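PDB 2ZHZ: ATP:cob(I)alamin adenosyltransferase, putative from Burkholderia thailandensis, which probably transfers the adenosyl group of ATP to cobalamin, yielding adenosylcobalamin and triphosphate, and works as a homotrimer. Local coordinates for residues N43-V48 / A121-T126; E52-D57 / R164-A169; L62-H67 / D93-H98; G74-P79 / R133-L138. One frame throughout, in Å; residues are numbered along the deposited sequence.

All four contacts lie in one helix bundle, the core of this PduO-type subunit. Along the chain they close in the order 3, 1, 4, 2. Contacts 3 and 4 both fall between the segments of contact 2, and contacts 1 and 2 cross. Contacts 1, 2 and 3 form a close group, with about 14 Å between the centres of any two. Contacts 1 and 3 touch through N43 O and Q66 NE2. Contact 4 lies about 31 Å from contact 2, centre to centre. Helix 56-77 serves contacts 3 and 4, and contact 2 uses the loop leading into it, against helix 147-169. Helix 116-141 runs from the buried core in contact 1 to the ATP bound at contact 4.

Contact 1 (N43-V48 / A121-T126); sequences NSQIGV and AHVCRT
V123 CG1 sits over a face of the Q45 amide. That methyl is 3.9 Å from Q45 CD and from Q45 OE1, and a little farther from Q45 NE2, as expected for a group above the amide plane. The Q45 chain bends at chi2 (-67°), and chi3 (-8°) sets the turn of the amide. The other flat group is the H122 ring. It lies on a side of helix 116-141 turned from 43-48, against A163 and P112. R125 NE meets the ring edge in its plane and donates to H122 ND1 over 3.0 Å. The thiol of C124 makes the closest approach between the segments. Its SG lies 3.5 Å from Q45 O, 3.8 Å from Q45 CB and 3.9 Å from I46 CG1. No hydrogen bond joins the two segments. The Q45 and C124 CA atoms are 5.8 Å apart, and the SG fits against the Q45 backbone. T126 OG1 donates back to V123 O, within its own helix. V123 of the second subunit also packs on Q45, and R125 NH1 pairs with D40 of the third subunit. The segment axes approach to 9.1 Å at 175°. This is an antiparallel helix pair in the buried core of a helix bundle, at the trimer interface.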
loop_
_atom_site.group_PDB
_atom_site.type_symbol
_atom_site.label_atom_id
_atom_site.label_comp_id
_atom_site.label_asym_id
_atom_site.label_seq_id
_atom_site.Cartn_x
_atom_site.Cartn_y
_atom_site.Cartn_z
ATOM N N ASN B 43 -0.891 0.314 9.535
ATOM C CA ASN B 43 -0.444 -0.462 10.685
ATOM C C ASN B 43 0.260 -1.741 10.234
ATOM O O ASN B 43 1.234 -2.179 10.853
ATOM C CB ASN B 43 -1.629 -0.791 11.599
ATOM C CG ASN B 43 -1.202 -1.014 13.041
ATOM O OD1 ASN B 43 -0.080 -0.681 13.422
ATOM N ND2 ASN B 43 -2.104 -1.555 13.850
ATOM N N SER B 44 -0.218 -2.326 9.142
ATOM C CA SER B 44 0.378 -3.548 8.618
ATOM C C SER B 44 1.763 -3.301 8.035
ATOM O O SER B 44 2.662 -4.126 8.205
ATOM C CB SER B 44 -0.539 -4.175 7.565
ATOM O OG SER B 44 -1.745 -4.617 8.175
ATOM N N GLN B 45 1.941 -2.175 7.346
ATOM C CA GLN B 45 3.254 -1.858 6.786
ATOM C C GLN B 45 4.244 -1.637 7.933
ATOM O O GLN B 45 5.419 -1.998 7.827
ATOM C CB GLN B 45 3.177 -0.612 5.897
ATOM C CG GLN B 45 2.604 -0.872 4.502
ATOM C CD GLN B 45 3.511 -1.743 3.636
ATOM O OE1 GLN B 45 4.638 -2.048 4.012
ATOM N NE2 GLN B 45 3.019 -2.134 2.463
ATOM N N ILE B 46 3.771 -1.050 9.030
ATOM C CA ILE B 46 4.639 -0.830 10.182
ATOM C C ILE B 46 5.036 -2.193 10.748
ATOM O O ILE B 46 6.144 -2.369 11.264
ATOM C CB ILE B 46 3.935 0.027 11.257
ATOM C CG1 ILE B 46 3.853 1.475 10.763
ATOM C CG2 ILE B 46 4.703 -0.042 12.587
ATOM C CD1 ILE B 46 3.065 2.404 11.661
ATOM N N GLY B 47 4.129 -3.159 10.632
ATOM C CA GLY B 47 4.417 -4.501 11.105
ATOM C C GLY B 47 5.542 -5.120 10.290
ATOM O O GLY B 47 6.352 -5.898 10.809
ATOM N N VAL B 48 5.595 -4.781 9.004
ATOM C CA VAL B 48 6.640 -5.301 8.130
ATOM C C VAL B 48 7.975 -4.679 8.526
ATOM O O VAL B 48 9.009 -5.353 8.540
ATOM C CB VAL B 48 6.335 -4.983 6.651
ATOM C CG1 VAL B 48 7.532 -5.334 5.776
ATOM C CG2 VAL B 48 5.114 -5.772 6.208
ATOM N N ALA B 121 10.439 2.387 6.036
ATOM C CA ALA B 121 9.888 3.477 6.829
ATOM C C ALA B 121 9.269 4.518 5.897
ATOM O O ALA B 121 8.245 5.127 6.223
ATOM C CB ALA B 121 10.983 4.115 7.687
ATOM N N HIS B 122 9.891 4.722 4.736
ATOM C CA HIS B 122 9.370 5.686 3.769
ATOM C C HIS B 122 8.071 5.181 3.148
ATOM O O HIS B 122 7.191 5.973 2.820
ATOM C CB HIS B 122 10.412 5.979 2.686
ATOM C CG HIS B 122 11.393 7.038 3.076
ATOM N ND1 HIS B 122 11.037 8.363 3.216
ATOM C CD2 HIS B 122 12.707 6.967 3.398
ATOM C CE1 HIS B 122 12.089 9.060 3.610
ATOM N NE2 HIS B 122 13.115 8.236 3.727
ATOM N N VAL B 123 7.953 3.868 2.980
ATOM C CA VAL B 123 6.716 3.307 2.448
ATOM C C VAL B 123 5.642 3.554 3.513
ATOM O O VAL B 123 4.525 3.963 3.196
ATOM C CB VAL B 123 6.842 1.791 2.168
ATOM C CG1 VAL B 123 5.453 1.170 1.986
ATOM C CG2 VAL B 123 7.680 1.567 0.900
ATOM N N CYS B 124 5.987 3.318 4.777
ATOM C CA CYS B 124 5.039 3.548 5.867
ATOM C C CYS B 124 4.602 5.011 5.851
ATOM O O CYS B 124 3.421 5.319 6.016
ATOM C CB CYS B 124 5.672 3.215 7.227
ATOM S SG CYS B 124 5.968 1.455 7.500
ATOM N N ARG B 125 5.564 5.906 5.647
ATOM C CA ARG B 125 5.297 7.338 5.596
ATOM C C ARG B 125 4.257 7.670 4.525
ATOM O O ARG B 125 3.288 8.384 4.795
ATOM C CB ARG B 125 6.601 8.102 5.319
ATOM C CG ARG B 125 6.446 9.605 5.088
ATOM C CD ARG B 125 7.791 10.226 4.724
ATOM N NE ARG B 125 8.319 9.663 3.480
ATOM C CZ ARG B 125 7.902 10.012 2.268
ATOM N NH1 ARG B 125 6.953 10.933 2.128
ATOM N NH2 ARG B 125 8.420 9.433 1.193
ATOM N N THR B 126 4.444 7.143 3.316
ATOM C CA THR B 126 3.502 7.422 2.237
ATOM C C THR B 126 2.135 6.773 2.451
ATOM O O THR B 126 1.118 7.346 2.071
ATOM C CB THR B 126 4.063 6.993 0.860
ATOM O OG1 THR B 126 4.317 5.582 0.853
ATOM C CG2 THR B 126 5.344 7.745 0.560
#

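Contact 2 (E52-D57 / R164-A169); sequences EPLPDD and RVLNRA
L166 is the main bump of this contact, and L54 and P55 form the hollow that takes it. Its CD2 fits between two partners, 3.6 Å from P55 CD and 3.7 Å from L54 CD2. The other methyl, L166 CD1, also reaches L54 CD2, at 3.9 Å. The L54 methyl is therefore set against both branches of the L166 fork. L166 CG stands beside the backbone N (chi1 -70°), which carries the fork out to the loop. The L54 and L166 CA atoms stay 7.6 Å apart, and the branched ends bridge the distance. One turn further along the helix, A169 receives the P55 ring, the second bump. P55 CG rests on A169 CB at 4.0 Å, where the small alanine offers a shallow seat at the last residue of helix 147-169. Every touch here is apolar, and no hydrogen bond crosses. On the inner side L49 of helix 31-50 touches both L54 and L166. A118 of helix 116-141 also touches L166. The outer side is more open, since A169 is exposed and P55 partly so. P55 is the N-cap residue of helix 56-77. The arrangement is an interhelix loop, between helices 31-50 and 56-77, laid against the last turns of helix 147-169 at one end of the bundle.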
loop_
_atom_site.group_PDB
_atom_site.type_symbol
_atom_site.label_atom_id
_atom_site.label_comp_id
_atom_site.label_asym_id
_atom_site.label_seq_id
_atom_site.Cartn_x
_atom_site.Cartn_y
_atom_site.Cartn_z
ATOM N N GLU B 52 12.106 -6.160 10.720
ATOM C CA GLU B 52 13.491 -5.904 10.339
ATOM C C GLU B 52 14.310 -5.619 11.594
ATOM O O GLU B 52 13.754 -5.374 12.663
ATOM C CB GLU B 52 13.574 -4.671 9.435
ATOM C CG GLU B 52 12.917 -4.808 8.073
ATOM C CD GLU B 52 13.709 -5.697 7.139
ATOM O OE1 GLU B 52 14.921 -5.442 6.967
ATOM O OE2 GLU B 52 13.122 -6.642 6.576
ATOM N N PRO B 53 15.650 -5.667 11.481
ATOM C CA PRO B 53 16.502 -5.386 12.641
ATOM C C PRO B 53 16.346 -3.893 12.911
ATOM O O PRO B 53 16.370 -3.094 11.973
ATOM C CB PRO B 53 17.902 -5.724 12.132
ATOM C CG PRO B 53 17.643 -6.799 11.115
ATOM C CD PRO B 53 16.437 -6.256 10.384
ATOM N N LEU B 54 16.187 -3.511 14.171
ATOM C CA LEU B 54 16.000 -2.103 14.502
ATOM C C LEU B 54 16.604 -1.729 15.846
ATOM O O LEU B 54 16.802 -2.584 16.704
ATOM C CB LEU B 54 14.507 -1.775 14.575
ATOM C CG LEU B 54 13.580 -1.961 13.371
ATOM C CD1 LEU B 54 12.134 -1.948 13.859
ATOM C CD2 LEU B 54 13.815 -0.860 12.350
ATOM N N PRO B 55 16.905 -0.436 16.043
ATOM C CA PRO B 55 17.471 -0.015 17.327
ATOM C C PRO B 55 16.342 -0.238 18.332
ATOM O O PRO B 55 15.173 -0.055 17.992
ATOM C CB PRO B 55 17.757 1.470 17.111
ATOM C CG PRO B 55 18.016 1.561 15.633
ATOM C CD PRO B 55 16.942 0.666 15.065
ATOM N N ASP B 56 16.679 -0.635 19.555
ATOM C CA ASP B 56 15.665 -0.893 20.573
ATOM C C ASP B 56 14.667 0.239 20.781
ATOM O O ASP B 56 13.468 -0.005 20.920
ATOM C CB ASP B 56 16.338 -1.232 21.906
ATOM C CG ASP B 56 16.975 -2.606 21.899
ATOM O OD1 ASP B 56 17.763 -2.905 22.819
ATOM O OD2 ASP B 56 16.681 -3.393 20.973
ATOM N N ASP B 57 15.153 1.475 20.804
ATOM C CA ASP B 57 14.274 2.619 21.009
ATOM C C ASP B 57 13.314 2.812 19.834
ATOM O O ASP B 57 12.138 3.113 20.034
ATOM C CB ASP B 57 15.101 3.890 21.238
ATOM C CG ASP B 57 16.002 4.225 20.066
ATOM O OD1 ASP B 57 16.737 3.333 19.601
ATOM O OD2 ASP B 57 15.983 5.387 19.615
ATOM N N ARG B 164 15.492 8.526 8.464
ATOM C CA ARG B 164 16.835 9.105 8.534
ATOM C C ARG B 164 17.607 8.443 9.672
ATOM O O ARG B 164 18.793 8.142 9.537
ATOM C CB ARG B 164 16.768 10.618 8.772
ATOM C CG ARG B 164 16.116 11.418 7.649
ATOM C CD ARG B 164 16.254 12.914 7.900
ATOM N NE ARG B 164 17.661 13.318 7.921
ATOM C CZ ARG B 164 18.131 14.394 8.547
ATOM N NH1 ARG B 164 17.314 15.194 9.216
ATOM N NH2 ARG B 164 19.430 14.663 8.513
ATOM N N VAL B 165 16.927 8.221 10.793
ATOM C CA VAL B 165 17.540 7.573 11.947
ATOM C C VAL B 165 18.024 6.182 11.559
ATOM O O VAL B 165 19.120 5.768 11.946
ATOM C CB VAL B 165 16.535 7.435 13.114
ATOM C CG1 VAL B 165 17.108 6.529 14.197
ATOM C CG2 VAL B 165 16.216 8.805 13.685
ATOM N N LEU B 166 17.208 5.464 10.790
ATOM C CA LEU B 166 17.557 4.113 10.362
ATOM C C LEU B 166 18.712 4.054 9.367
ATOM O O LEU B 166 19.476 3.087 9.360
ATOM C CB LEU B 166 16.323 3.400 9.789
ATOM C CG LEU B 166 15.276 3.047 10.856
ATOM C CD1 LEU B 166 14.056 2.387 10.213
ATOM C CD2 LEU B 166 15.900 2.111 11.886
ATOM N N ASN B 167 18.842 5.067 8.516
ATOM C CA ASN B 167 19.953 5.071 7.573
ATOM C C ASN B 167 21.256 5.253 8.353
ATOM O O ASN B 167 22.271 4.627 8.043
ATOM C CB ASN B 167 19.793 6.185 6.531
ATOM C CG ASN B 167 19.027 5.721 5.298
ATOM O OD1 ASN B 167 19.208 4.593 4.837
ATOM N ND2 ASN B 167 18.187 6.595 4.749
ATOM N N ARG B 168 21.214 6.101 9.376
ATOM C CA ARG B 168 22.384 6.361 10.217
ATOM C C ARG B 168 22.763 5.088 10.969
ATOM O O ARG B 168 23.932 4.700 11.024
ATOM C CB ARG B 168 22.070 7.458 11.237
ATOM C CG ARG B 168 21.435 8.704 10.651
ATOM C CD ARG B 168 22.458 9.658 10.069
ATOM N NE ARG B 168 23.282 10.266 11.109
ATOM C CZ ARG B 168 24.109 11.287 10.905
ATOM N NH1 ARG B 168 24.223 11.820 9.693
ATOM N NH2 ARG B 168 24.820 11.779 11.912
ATOM N N ALA B 169 21.754 4.445 11.549
ATOM C CA ALA B 169 21.945 3.222 12.317
ATOM C C ALA B 169 22.599 2.121 11.494
ATOM O O ALA B 169 23.354 1.307 12.025
ATOM C CB ALA B 169 20.607 2.739 12.862
#

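Contact 3 (L62-H67 / D93-H98); sequences LSAIQH and DGWLAH
W95 reaches from helix 86-101 to A64 and I65 of helix 56-77 and makes all the touches of this contact. From CB, which points toward the other segment, the chain turns at chi1 (-77°). This puts CG beside the backbone N and anti to the carbonyl carbon. The indole then runs out with its six-membered ring foremost. At the far end two neighbouring carbons do the touching. W95 CZ3 meets I65 CG1 at 3.7 Å and, slightly further off, I65 CD1 at 4.1 Å. The I65 chain and the indole run alongside each other, pointing opposite ways. W95 CH2 meets A64 CB at 3.9 Å, and this methyl lies at the ring edge, near its plane. The long indole thus bridges two helices whose backbones stand well apart. No hydrogen bond joins the segments. I65 also packs on Y151 and L155 of helix 147-169, so W95 lies beside a junction of three helices. Helix 86-101 is thereby fastened to helix 56-77 by apolar packing. It is held to helix 147-169 by the D93-R154 salt bridge and by L96 packing on D157, while D93 and L96 also touch the third subunit.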
loop_
_atom_site.group_PDB
_atom_site.type_symbol
_atom_site.label_atom_id
_atom_site.label_comp_id
_atom_site.label_asym_id
_atom_site.label_seq_id
_atom_site.Cartn_x
_atom_site.Cartn_y
_atom_site.Cartn_z
ATOM N N LEU B 62 7.799 2.416 17.469
ATOM C CA LEU B 62 6.958 1.839 16.420
ATOM C C LEU B 62 5.945 0.832 16.970
ATOM O O LEU B 62 4.814 0.752 16.485
ATOM C CB LEU B 62 7.830 1.174 15.351
ATOM C CG LEU B 62 8.669 2.125 14.482
ATOM C CD1 LEU B 62 9.581 1.317 13.570
ATOM C CD2 LEU B 62 7.749 3.016 13.659
ATOM N N SER B 63 6.344 0.064 17.980
ATOM C CA SER B 63 5.439 -0.912 18.572
ATOM C C SER B 63 4.295 -0.182 19.267
ATOM O O SER B 63 3.136 -0.586 19.169
ATOM C CB SER B 63 6.183 -1.799 19.575
ATOM O OG SER B 63 7.157 -2.592 18.920
ATOM N N ALA B 64 4.627 0.901 19.962
ATOM C CA ALA B 64 3.628 1.693 20.664
ATOM C C ALA B 64 2.677 2.333 19.661
ATOM O O ALA B 64 1.479 2.469 19.918
ATOM C CB ALA B 64 4.303 2.773 21.493
ATOM N N ILE B 65 3.222 2.732 18.517
ATOM C CA ILE B 65 2.422 3.361 17.478
ATOM C C ILE B 65 1.376 2.399 16.927
ATOM O O ILE B 65 0.269 2.818 16.595
ATOM C CB ILE B 65 3.331 3.906 16.349
ATOM C CG1 ILE B 65 4.096 5.127 16.874
ATOM C CG2 ILE B 65 2.501 4.266 15.110
ATOM C CD1 ILE B 65 5.236 5.596 15.983
ATOM N N GLN B 66 1.712 1.115 16.834
ATOM C CA GLN B 66 0.750 0.133 16.336
ATOM C C GLN B 66 -0.475 0.108 17.246
ATOM O O GLN B 66 -1.609 -0.060 16.785
ATOM C CB GLN B 66 1.364 -1.268 16.283
ATOM C CG GLN B 66 2.370 -1.473 15.160
ATOM C CD GLN B 66 2.519 -2.934 14.782
ATOM O OE1 GLN B 66 2.977 -3.755 15.584
ATOM N NE2 GLN B 66 2.122 -3.271 13.554
ATOM N N HIS B 67 -0.237 0.261 18.545
ATOM C CA HIS B 67 -1.319 0.276 19.523
ATOM C C HIS B 67 -2.159 1.531 19.316
ATOM O O HIS B 67 -3.386 1.479 19.377
ATOM C CB HIS B 67 -0.743 0.244 20.940
ATOM C CG HIS B 67 -0.035 -1.032 21.270
ATOM N ND1 HIS B 67 -0.706 -2.206 21.542
ATOM C CD2 HIS B 67 1.283 -1.325 21.348
ATOM C CE1 HIS B 67 0.172 -3.166 21.774
ATOM N NE2 HIS B 67 1.386 -2.657 21.662
ATOM N N ASP B 93 4.904 14.191 19.133
ATOM C CA ASP B 93 5.687 15.423 19.095
ATOM C C ASP B 93 6.988 15.242 19.868
ATOM O O ASP B 93 8.015 15.820 19.517
ATOM C CB ASP B 93 4.905 16.593 19.703
ATOM C CG ASP B 93 3.810 17.104 18.791
ATOM O OD1 ASP B 93 3.817 16.756 17.595
ATOM O OD2 ASP B 93 2.949 17.871 19.273
ATOM N N GLY B 94 6.931 14.440 20.926
ATOM C CA GLY B 94 8.110 14.190 21.737
ATOM C C GLY B 94 9.127 13.350 20.993
ATOM O O GLY B 94 10.321 13.646 21.017
ATOM N N TRP B 95 8.661 12.292 20.336
ATOM C CA TRP B 95 9.556 11.438 19.573
ATOM C C TRP B 95 10.179 12.247 18.444
ATOM O O TRP B 95 11.348 12.064 18.109
ATOM C CB TRP B 95 8.805 10.230 19.005
ATOM C CG TRP B 95 8.528 9.159 20.018
ATOM C CD1 TRP B 95 9.363 8.740 21.016
ATOM C CD2 TRP B 95 7.369 8.319 20.087
ATOM N NE1 TRP B 95 8.798 7.690 21.697
ATOM C CE2 TRP B 95 7.574 7.410 21.149
ATOM C CE3 TRP B 95 6.179 8.243 19.353
ATOM C CZ2 TRP B 95 6.632 6.434 21.497
ATOM C CZ3 TRP B 95 5.241 7.272 19.697
ATOM C CH2 TRP B 95 5.475 6.381 20.762
ATOM N N LEU B 96 9.395 13.145 17.859
ATOM C CA LEU B 96 9.890 13.992 16.783
ATOM C C LEU B 96 11.050 14.847 17.282
ATOM O O LEU B 96 12.102 14.905 16.650
ATOM C CB LEU B 96 8.777 14.902 16.256
ATOM C CG LEU B 96 7.862 14.296 15.190
ATOM C CD1 LEU B 96 6.643 15.175 14.986
ATOM C CD2 LEU B 96 8.640 14.147 13.885
ATOM N N ALA B 97 10.851 15.513 18.418
ATOM C CA ALA B 97 11.898 16.360 18.982
ATOM C C ALA B 97 13.099 15.504 19.370
ATOM O O ALA B 97 14.249 15.877 19.129
ATOM C CB ALA B 97 11.364 17.114 20.206
ATOM N N HIS B 98 12.822 14.346 19.960
ATOM C CA HIS B 98 13.868 13.427 20.390
ATOM C C HIS B 98 14.799 13.011 19.249
ATOM O O HIS B 98 16.018 13.135 19.354
ATOM C CB HIS B 98 13.241 12.174 21.009
ATOM C CG HIS B 98 14.239 11.121 21.378
ATOM N ND1 HIS B 98 14.990 11.179 22.533
ATOM C CD2 HIS B 98 14.638 10.004 20.727
ATOM C CE1 HIS B 98 15.809 10.143 22.576
ATOM N NE2 HIS B 98 15.616 9.414 21.491
#

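Contact 4 (G74-P79 / R133-L138); sequences GELCIP and RSIVAL. With ATP (adenosine-5'-triphosphate), chain H.
L76 is the residue of segment 74-79 that meets the other helix, through I135 and L138. G74 O accepts a bond from I78 N at 3.1 Å near the end of helix 56-77. E75 comes next, and its carboxylate is taken up by the backbone N atoms of A83 and I84 and by N145 ND2. L76 then points toward helix 116-141 and divides its fork between two partners. Its CD2 meets L138 CD2 at 4.0 Å, while L76 CD1 comes only loosely to I135 CG1, at 4.4 Å. L138 CG stands anti to the backbone N (chi1 170°), which brings CD2 to L76. I36 and V39 of helix 31-50 and L144 also pack on L76. After C77 the chain leaves the helix at I78 and goes on to P79. Helix 116-141 holds R133 on a different side, away from L76. The R133 chain bends at chi3 (-62°), and NH1 donates to ATP N1 over 2.8 Å at an angle of 148°. The N1 atom lies at the guanidinium edge, near its plane. R133 CG lies 3.6 Å from ATP N6, and CD is equally near N1. This chain holds the ATP through R133 and R129 O, and the third subunit through R11, G13, T18, G19 and K28, so the nucleotide spans a subunit interface. The chemistry is thus split between apolar packing on one side of the helix and, on another, an arginine donor that reads N1 as an acceptor, consistent with recognition of an unprotonated adenine.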
loop_
_atom_site.group_PDB
_atom_site.type_symbol
_atom_site.label_atom_id
_atom_site.label_comp_id
_atom_site.label_asym_id
_atom_site.label_seq_id
_atom_site.Cartn_x
_atom_site.Cartn_y
_atom_site.Cartn_z
ATOM N N GLY B 74 -10.227 2.061 15.916
ATOM C CA GLY B 74 -11.375 1.774 16.758
ATOM C C GLY B 74 -12.252 3.003 16.889
ATOM O O GLY B 74 -13.479 2.901 16.943
ATOM N N GLU B 75 -11.623 4.173 16.944
ATOM C CA GLU B 75 -12.365 5.422 17.054
ATOM C C GLU B 75 -13.150 5.670 15.768
ATOM O O GLU B 75 -14.264 6.198 15.800
ATOM C CB GLU B 75 -11.419 6.600 17.308
ATOM C CG GLU B 75 -12.148 7.927 17.465
ATOM C CD GLU B 75 -11.230 9.073 17.850
ATOM O OE1 GLU B 75 -10.253 8.829 18.586
ATOM O OE2 GLU B 75 -11.496 10.220 17.433
ATOM N N LEU B 76 -12.563 5.295 14.636
ATOM C CA LEU B 76 -13.236 5.474 13.357
ATOM C C LEU B 76 -14.378 4.470 13.219
ATOM O O LEU B 76 -15.329 4.708 12.476
ATOM C CB LEU B 76 -12.244 5.295 12.204
ATOM C CG LEU B 76 -11.106 6.318 12.130
ATOM C CD1 LEU B 76 -10.166 5.971 10.981
ATOM C CD2 LEU B 76 -11.683 7.711 11.950
ATOM N N CYS B 77 -14.273 3.354 13.937
ATOM C CA CYS B 77 -15.285 2.292 13.909
ATOM C C CYS B 77 -16.504 2.607 14.769
ATOM O O CYS B 77 -17.611 2.134 14.495
ATOM C CB CYS B 77 -14.689 0.971 14.394
ATOM S SG CYS B 77 -13.500 0.210 13.279
ATOM N N ILE B 78 -16.294 3.388 15.821
ATOM C CA ILE B 78 -17.379 3.753 16.718
ATOM C C ILE B 78 -17.618 5.255 16.650
ATOM O O ILE B 78 -17.002 6.026 17.383
ATOM C CB ILE B 78 -17.048 3.358 18.165
ATOM C CG1 ILE B 78 -16.761 1.857 18.228
ATOM C CG2 ILE B 78 -18.204 3.730 19.083
ATOM C CD1 ILE B 78 -16.341 1.365 19.599
ATOM N N PRO B 79 -18.518 5.690 15.754
ATOM C CA PRO B 79 -18.837 7.110 15.590
ATOM C C PRO B 79 -19.094 7.800 16.928
ATOM O O PRO B 79 -19.836 7.287 17.769
ATOM C CB PRO B 79 -20.078 7.079 14.705
ATOM C CG PRO B 79 -19.836 5.875 13.846
ATOM C CD PRO B 79 -19.336 4.860 14.851
ATOM N N ARG B 133 -5.291 11.443 4.008
ATOM C CA ARG B 133 -6.218 11.944 2.997
ATOM C C ARG B 133 -7.610 11.330 3.147
ATOM O O ARG B 133 -8.611 12.032 3.034
ATOM C CB ARG B 133 -5.669 11.691 1.585
ATOM C CG ARG B 133 -4.336 12.396 1.322
ATOM C CD ARG B 133 -3.976 12.416 -0.163
ATOM N NE ARG B 133 -3.795 11.082 -0.735
ATOM C CZ ARG B 133 -2.691 10.347 -0.626
ATOM N NH1 ARG B 133 -1.638 10.801 0.040
ATOM N NH2 ARG B 133 -2.636 9.154 -1.205
ATOM N N SER B 134 -7.681 10.029 3.418
ATOM C CA SER B 134 -8.979 9.380 3.577
ATOM C C SER B 134 -9.668 9.787 4.883
ATOM O O SER B 134 -10.895 9.814 4.963
ATOM C CB SER B 134 -8.836 7.850 3.482
ATOM O OG SER B 134 -7.910 7.336 4.417
ATOM N N ILE B 135 -8.881 10.118 5.902
ATOM C CA ILE B 135 -9.441 10.561 7.174
ATOM C C ILE B 135 -9.991 11.979 6.980
ATOM O O ILE B 135 -11.047 12.324 7.509
ATOM C CB ILE B 135 -8.367 10.546 8.286
ATOM C CG1 ILE B 135 -8.068 9.097 8.680
ATOM C CG2 ILE B 135 -8.840 11.359 9.497
ATOM C CD1 ILE B 135 -6.861 8.938 9.591
ATOM N N VAL B 136 -9.274 12.795 6.212
ATOM C CA VAL B 136 -9.713 14.159 5.935
ATOM C C VAL B 136 -10.996 14.124 5.099
ATOM O O VAL B 136 -11.898 14.945 5.282
ATOM C CB VAL B 136 -8.624 14.950 5.172
ATOM C CG1 VAL B 136 -9.196 16.260 4.640
ATOM C CG2 VAL B 136 -7.454 15.230 6.097
ATOM N N ALA B 137 -11.071 13.163 4.183
ATOM C CA ALA B 137 -12.242 13.011 3.324
ATOM C C ALA B 137 -13.452 12.583 4.148
ATOM O O ALA B 137 -14.568 13.044 3.917
ATOM C CB ALA B 137 -11.960 11.981 2.230
ATOM N N LEU B 138 -13.230 11.687 5.103
ATOM C CA LEU B 138 -14.309 11.217 5.956
ATOM C C LEU B 138 -14.842 12.370 6.800
ATOM O O LEU B 138 -16.053 12.519 6.968
ATOM C CB LEU B 138 -13.813 10.099 6.873
ATOM C CG LEU B 138 -14.784 9.687 7.987
ATOM C CD1 LEU B 138 -16.084 9.170 7.376
ATOM C CD2 LEU B 138 -14.135 8.630 8.863
HETATM P PG ATP H . 2.461 20.097 8.392
HETATM O O1G ATP H . 1.131 20.101 9.087
HETATM O O2G ATP H . 3.451 21.036 9.016
HETATM O O3G ATP H . 3.034 18.708 8.326
HETATM P PB ATP H . 1.325 19.913 5.759
HETATM O O1B ATP H . 0.678 18.684 6.329
HETATM O O2B ATP H . 0.432 20.955 5.132
HETATM O O3B ATP H . 2.257 20.629 6.877
HETATM P PA ATP H . 3.645 18.410 4.820
HETATM O O1A ATP H . 3.154 17.202 5.541
HETATM O O2A ATP H . 4.869 19.136 5.322
HETATM O O3A ATP H . 2.432 19.500 4.640
HETATM O "O5'" ATP H . 3.897 17.962 3.296
HETATM C "C5'" ATP H . 4.641 18.786 2.405
HETATM C "C4'" ATP H . 3.967 18.845 1.038
HETATM O "O4'" ATP H . 3.308 17.601 0.691
HETATM C "C3'" ATP H . 2.931 19.962 0.951
HETATM O "O3'" ATP H . 3.383 20.980 0.050
HETATM C "C2'" ATP H . 1.640 19.286 0.511
HETATM O "O2'" ATP H . 1.208 19.842 -0.740
HETATM C "C1'" ATP H . 1.928 17.802 0.375
HETATM N N9 ATP H . 1.096 16.971 1.320
HETATM C C8 ATP H . 0.736 17.290 2.593
HETATM N N7 ATP H . -0.005 16.315 3.168
HETATM C C5 ATP H . -0.140 15.334 2.259
HETATM C C6 ATP H . -0.806 13.996 2.205
HETATM N N6 ATP H . -1.486 13.522 3.272
HETATM N N1 ATP H . -0.706 13.266 1.040
HETATM C C2 ATP H . -0.020 13.728 -0.055
HETATM N N3 ATP H . 0.612 14.939 -0.066
HETATM C C4 ATP H . 0.587 15.768 1.037
#